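Local coordinates for protein hydrolase, alpha/beta hydrolase FOLD family (Staphylococcus aureus, PDB 2XMZ) that probably acts as the MenH lyase of menaquinone biosynthesis, forming 2-succinyl-6-hydroxy-2,4-cyclohexadiene-1-carboxylate on an alpha/beta hydrolase scaffold, at residues Asn110-Ser115 against Leu260-Glu265; Pro209-Ala214 against Lys236-Ser241. All coordinates share one frame; numbering follows the deposited sequence.

Contact 1 of 2, residues Asn110-Ser115 against Leu260-Glu265; sequences NLILES and LGFLKE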
loop_
_atom_site.group_PDB
_atom_site.type_symbol
_atom_site.label_atom_id
_atom_site.label_comp_id
_atom_site.label_asym_id
_atom_site.label_seq_id
_atom_site.Cartn_x
_atom_site.Cartn_y
_atom_site.Cartn_z
ATOM N N ASN A 110 -9.219 8.167 9.398
ATOM C CA ASN A 110 -7.800 8.020 9.775
ATOM C C ASN A 110 -6.997 7.506 8.588
ATOM O O ASN A 110 -7.555 6.904 7.639
ATOM C CB ASN A 110 -7.603 7.002 10.920
ATOM C CG ASN A 110 -8.424 7.325 12.151
ATOM O OD1 ASN A 110 -8.102 8.238 12.912
ATOM N ND2 ASN A 110 -9.467 6.546 12.378
ATOM N N LEU A 111 -5.684 7.694 8.662
ATOM C CA LEU A 111 -4.802 7.259 7.595
ATOM C C LEU A 111 -3.647 6.453 8.145
ATOM O O LEU A 111 -3.054 6.816 9.146
ATOM C CB LEU A 111 -4.297 8.465 6.803
ATOM C CG LEU A 111 -3.421 8.195 5.578
ATOM C CD1 LEU A 111 -4.184 7.420 4.444
ATOM C CD2 LEU A 111 -2.842 9.504 5.065
ATOM N N ILE A 112 -3.337 5.329 7.506
ATOM C CA ILE A 112 -2.171 4.543 7.931
ATOM C C ILE A 112 -1.308 4.237 6.733
ATOM O O ILE A 112 -1.783 3.762 5.694
ATOM C CB ILE A 112 -2.503 3.227 8.709
ATOM C CG1 ILE A 112 -3.383 3.522 9.915
ATOM C CG2 ILE A 112 -1.206 2.593 9.203
ATOM C CD1 ILE A 112 -4.028 2.252 10.591
ATOM N N LEU A 113 -0.023 4.514 6.901
ATOM C CA LEU A 113 0.950 4.401 5.840
ATOM C C LEU A 113 2.098 3.507 6.298
ATOM O O LEU A 113 2.743 3.781 7.322
ATOM C CB LEU A 113 1.492 5.803 5.513
ATOM C CG LEU A 113 0.406 6.842 5.160
ATOM C CD1 LEU A 113 1.059 8.196 4.985
ATOM C CD2 LEU A 113 -0.345 6.461 3.900
ATOM N N GLU A 114 2.367 2.463 5.524
ATOM C CA GLU A 114 3.450 1.561 5.829
ATOM C C GLU A 114 4.444 1.591 4.691
ATOM O O GLU A 114 4.114 1.263 3.528
ATOM C CB GLU A 114 2.960 0.121 6.049
ATOM C CG GLU A 114 4.128 -0.857 6.326
ATOM C CD GLU A 114 3.766 -2.323 6.125
ATOM O OE1 GLU A 114 2.602 -2.634 5.789
ATOM O OE2 GLU A 114 4.671 -3.173 6.276
ATOM N N SER A 115 5.658 1.994 5.015
ATOM C CA SER A 115 6.774 1.952 4.059
ATOM C C SER A 115 6.388 2.545 2.693
ATOM O O SER A 115 6.515 1.894 1.661
ATOM C CB SER A 115 7.242 0.506 3.907
ATOM O OG SER A 115 7.676 0.000 5.149
ATOM N N LEU A 260 -3.677 -1.604 16.018
ATOM C CA LEU A 260 -4.738 -1.704 17.011
ATOM C C LEU A 260 -4.657 -0.573 18.035
ATOM O O LEU A 260 -5.677 -0.005 18.396
ATOM C CB LEU A 260 -4.702 -3.063 17.708
ATOM C CG LEU A 260 -5.112 -4.299 16.896
ATOM C CD1 LEU A 260 -4.699 -5.584 17.642
ATOM C CD2 LEU A 260 -6.606 -4.328 16.614
ATOM N N GLY A 261 -3.438 -0.236 18.461
ATOM C CA GLY A 261 -3.212 0.814 19.454
ATOM C C GLY A 261 -3.538 2.200 18.916
ATOM O O GLY A 261 -4.107 3.035 19.635
ATOM N N PHE A 262 -3.163 2.446 17.661
ATOM C CA PHE A 262 -3.528 3.677 16.948
ATOM C C PHE A 262 -5.043 3.742 16.827
ATOM O O PHE A 262 -5.667 4.700 17.295
ATOM C CB PHE A 262 -2.882 3.695 15.550
ATOM C CG PHE A 262 -3.371 4.816 14.636
ATOM C CD1 PHE A 262 -2.984 6.145 14.853
ATOM C CD2 PHE A 262 -4.196 4.532 13.547
ATOM C CE1 PHE A 262 -3.421 7.180 13.976
ATOM C CE2 PHE A 262 -4.647 5.549 12.672
ATOM C CZ PHE A 262 -4.242 6.879 12.884
ATOM N N LEU A 263 -5.629 2.703 16.235
ATOM C CA LEU A 263 -7.088 2.589 16.139
ATOM C C LEU A 263 -7.783 2.764 17.492
ATOM O O LEU A 263 -8.823 3.404 17.558
ATOM C CB LEU A 263 -7.520 1.275 15.478
ATOM C CG LEU A 263 -7.091 1.014 14.022
ATOM C CD1 LEU A 263 -7.515 -0.379 13.586
ATOM C CD2 LEU A 263 -7.625 2.064 13.042
ATOM N N LYS A 264 -7.202 2.198 18.551
ATOM C CA LYS A 264 -7.713 2.356 19.926
ATOM C C LYS A 264 -7.737 3.846 20.308
ATOM O O LYS A 264 -8.768 4.363 20.747
ATOM C CB LYS A 264 -6.834 1.580 20.931
ATOM C CG LYS A 264 -7.565 0.695 21.969
ATOM C CD LYS A 264 -8.639 1.422 22.748
ATOM C CE LYS A 264 -9.277 0.518 23.807
ATOM N NZ LYS A 264 -8.345 0.184 24.926
ATOM N N GLU A 265 -6.601 4.520 20.108
ATOM C CA GLU A 265 -6.427 5.935 20.460
ATOM C C GLU A 265 -7.368 6.863 19.713
ATOM O O GLU A 265 -7.789 7.886 20.247
ATOM C CB GLU A 265 -4.987 6.381 20.224
ATOM C CG GLU A 265 -4.019 5.845 21.243
ATOM C CD GLU A 265 -2.583 5.856 20.764
ATOM O OE1 GLU A 265 -2.344 6.059 19.553
ATOM O OE2 GLU A 265 -1.686 5.650 21.612
#
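Phe262 reaches from helix 252-266 onto strand 110-114 and settles between Asn110 and Ile112, two residues whose side chains leave the same face of the strand. The main interaction is apolar. Phe262 CE2 lies 3.6 Å from Ile112 CG1, while Ile112 CD1 packs 3.7 Å from Phe262 CD2; the two side chains slide past each other in opposite directions. Leu263 adds a looser touch, its CD2 4.4 Å from Ile112 CD1. With CG anti to the backbone N (chi1 171°), the ring points into the space between helix and strand, whose axes are 10.5 Å apart; a broad apolar ring suits this place because it can touch Asn110 and Ile112 at once.

The polar residue takes part mainly through its CB, which sits 3.7 Å from Phe262 CE2 in the case of Asn110, and the amide plane is turned 76° from the ring. Asn110 ND2 bonds instead to Thr86 OG1, which gives this buried amide a partner away from the aromatic ring.

Helix and strand run nearly antiparallel, at 164°, as in the helical layer packed on an alpha/beta hydrolase sheet. Strand 84-90 flanks strand 110-114 on one side and strand 210-215 on the other; from these neighbours Phe88 and Leu211 touch Ile112, and Leu211 also meets Phe262.

Contact 2 of 2, residues Pro209-Ala214 against Lys236-Ser241; sequences PTLILA and KCKLIS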
loop_
_atom_site.group_PDB
_atom_site.type_symbol
_atom_site.label_atom_id
_atom_site.label_comp_id
_atom_site.label_asym_id
_atom_site.label_seq_id
_atom_site.Cartn_x
_atom_site.Cartn_y
_atom_site.Cartn_z
ATOM N N PRO A 209 -6.101 11.964 11.724
ATOM C CA PRO A 209 -5.018 11.280 12.414
ATOM C C PRO A 209 -4.321 10.297 11.472
ATOM O O PRO A 209 -4.988 9.527 10.784
ATOM C CB PRO A 209 -5.732 10.547 13.547
ATOM C CG PRO A 209 -6.958 11.447 13.840
ATOM C CD PRO A 209 -7.358 11.986 12.499
ATOM N N THR A 210 -2.990 10.335 11.449
ATOM C CA THR A 210 -2.194 9.525 10.511
ATOM C C THR A 210 -1.117 8.765 11.275
ATOM O O THR A 210 -0.374 9.359 12.086
ATOM C CB THR A 210 -1.569 10.409 9.411
ATOM O OG1 THR A 210 -2.617 11.039 8.667
ATOM C CG2 THR A 210 -0.714 9.595 8.429
ATOM N N LEU A 211 -1.061 7.448 11.066
ATOM C CA LEU A 211 0.023 6.642 11.613
ATOM C C LEU A 211 0.976 6.325 10.471
ATOM O O LEU A 211 0.559 5.846 9.448
ATOM C CB LEU A 211 -0.494 5.329 12.205
ATOM C CG LEU A 211 0.557 4.338 12.741
ATOM C CD1 LEU A 211 1.310 4.888 13.998
ATOM C CD2 LEU A 211 -0.093 2.993 13.040
ATOM N N ILE A 212 2.258 6.613 10.660
ATOM C CA ILE A 212 3.280 6.295 9.661
ATOM C C ILE A 212 4.243 5.249 10.211
ATOM O O ILE A 212 4.774 5.396 11.321
ATOM C CB ILE A 212 4.032 7.568 9.207
ATOM C CG1 ILE A 212 3.048 8.558 8.567
ATOM C CG2 ILE A 212 5.183 7.206 8.270
ATOM C CD1 ILE A 212 3.473 10.037 8.630
ATOM N N LEU A 213 4.442 4.180 9.441
ATOM C CA LEU A 213 5.306 3.080 9.847
ATOM C C LEU A 213 6.416 2.937 8.821
ATOM O O LEU A 213 6.172 3.005 7.612
ATOM C CB LEU A 213 4.514 1.773 9.959
ATOM C CG LEU A 213 3.250 1.789 10.830
ATOM C CD1 LEU A 213 2.501 0.480 10.742
ATOM C CD2 LEU A 213 3.569 2.100 12.279
ATOM N N ALA A 214 7.634 2.749 9.309
ATOM C CA ALA A 214 8.768 2.416 8.450
ATOM C C ALA A 214 9.600 1.358 9.172
ATOM O O ALA A 214 9.556 1.265 10.390
ATOM C CB ALA A 214 9.610 3.664 8.157
ATOM N N LYS A 236 1.672 10.347 13.611
ATOM C CA LYS A 236 2.628 9.692 14.507
ATOM C C LYS A 236 3.486 8.827 13.624
ATOM O O LYS A 236 2.946 8.078 12.802
ATOM C CB LYS A 236 1.948 8.761 15.522
ATOM C CG LYS A 236 0.775 9.328 16.276
ATOM C CD LYS A 236 1.181 9.973 17.573
ATOM C CE LYS A 236 -0.065 10.317 18.395
ATOM N NZ LYS A 236 0.005 11.709 18.894
ATOM N N CYS A 237 4.804 8.913 13.784
ATOM C CA CYS A 237 5.723 8.041 13.040
ATOM C C CYS A 237 6.320 6.992 13.966
ATOM O O CYS A 237 6.910 7.326 14.989
ATOM C CB CYS A 237 6.842 8.854 12.355
ATOM S SG CYS A 237 8.058 7.870 11.394
ATOM N N LYS A 238 6.156 5.720 13.619
ATOM C CA LYS A 238 6.736 4.647 14.407
ATOM C C LYS A 238 7.690 3.833 13.572
ATOM O O LYS A 238 7.328 3.303 12.509
ATOM C CB LYS A 238 5.661 3.747 15.037
ATOM C CG LYS A 238 4.708 4.527 15.933
ATOM C CD LYS A 238 4.627 3.963 17.333
ATOM C CE LYS A 238 3.839 4.899 18.258
ATOM N NZ LYS A 238 2.442 5.122 17.765
ATOM N N LEU A 239 8.910 3.760 14.069
ATOM C CA LEU A 239 9.974 2.957 13.499
ATOM C C LEU A 239 9.889 1.561 14.084
ATOM O O LEU A 239 9.872 1.401 15.299
ATOM C CB LEU A 239 11.326 3.562 13.871
ATOM C CG LEU A 239 11.922 4.489 12.825
ATOM C CD1 LEU A 239 13.050 5.367 13.381
ATOM C CD2 LEU A 239 12.428 3.605 11.701
ATOM N N ILE A 240 9.850 0.556 13.221
ATOM C CA ILE A 240 9.730 -0.810 13.689
ATOM C C ILE A 240 11.096 -1.484 13.643
ATOM O O ILE A 240 11.662 -1.681 12.560
ATOM C CB ILE A 240 8.645 -1.616 12.906
ATOM C CG1 ILE A 240 7.351 -0.780 12.720
ATOM C CG2 ILE A 240 8.370 -2.958 13.591
ATOM C CD1 ILE A 240 6.635 -0.385 14.015
ATOM N N SER A 241 11.608 -1.805 14.834
ATOM C CA SER A 241 12.906 -2.454 15.025
ATOM C C SER A 241 13.098 -3.677 14.151
ATOM O O SER A 241 12.187 -4.465 13.978
ATOM C CB SER A 241 13.043 -2.917 16.478
ATOM O OG SER A 241 12.980 -1.818 17.360
#
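Leu211 CG is held anti to the backbone N (chi1 176°), whereas Leu213 CG lies beside it (chi1 -53°); by these different turns both leucines extend a methyl toward Lys238. They belong to a beta-alpha-beta crossover, in which helix 219-231 connects parallel strands 210-215 and 235-240 at the end of the alpha/beta hydrolase sheet.

Leu211 CD1 lies 3.9 Å from Lys238 CG, the two side chains crossing at about a right angle. Leu213 CD2 approaches Lys238 CB to 3.8 Å, and farther along meets Ile240 CD1 at 4.3 Å. Lysine suits this outermost strand: its bent chain lays its methylenes on the leucines and brings NZ back beside Leu211 CD1. On this face Met258 of helix 252-266 touches Lys238 and Ile240.

On the other face Ile212 CG2 rests 4.3 Å from Cys237 SG, and Ala214 pairs with Leu239. Ala225 of helix 219-231 touches both Ile212 and Ala214, and the small side chains of Ala214 and Ala225 probably let the helix lie close to the sheet.

Five backbone hydrogen bonds join the strands in parallel register. Ile212 uses both its N and O, N donating to Lys236 O and O accepting from Lys238 N, each at 2.7 Å. One rung is longer and less straight: Ala214 N donates to Lys238 O over 3.3 Å, tilted 22° from the carbonyl plane. Beyond it Ala214 O accepts from Ile240 N at 2.9 Å, while Leu239 CD2 comes to 3.9 Å from the same oxygen.

Contacts 1 and 2 share one sheet, through neighbouring strands 110-114 and 210-215, and their centres are 8 Å apart. Leu213 joins them through its backbone: Leu113 O lies 2.7 Å from Leu213 N, and Ser115 N lies 2.8 Å from Leu213 O, both probable hydrogen bonds. At the other end, Phe262 CZ packs 3.5 Å from Pro209 O, so the helix of contact 1 also meets the start of contact 2. Both segments of contact 2 fall between the two segments of contact 1 in the sequence. The side chain of Ile112 comes close to the probable nucleophile elbow around Ser91, and that of Ala214 to the likely Ser91-His245-Asp218 triad, but neither makes contact with them.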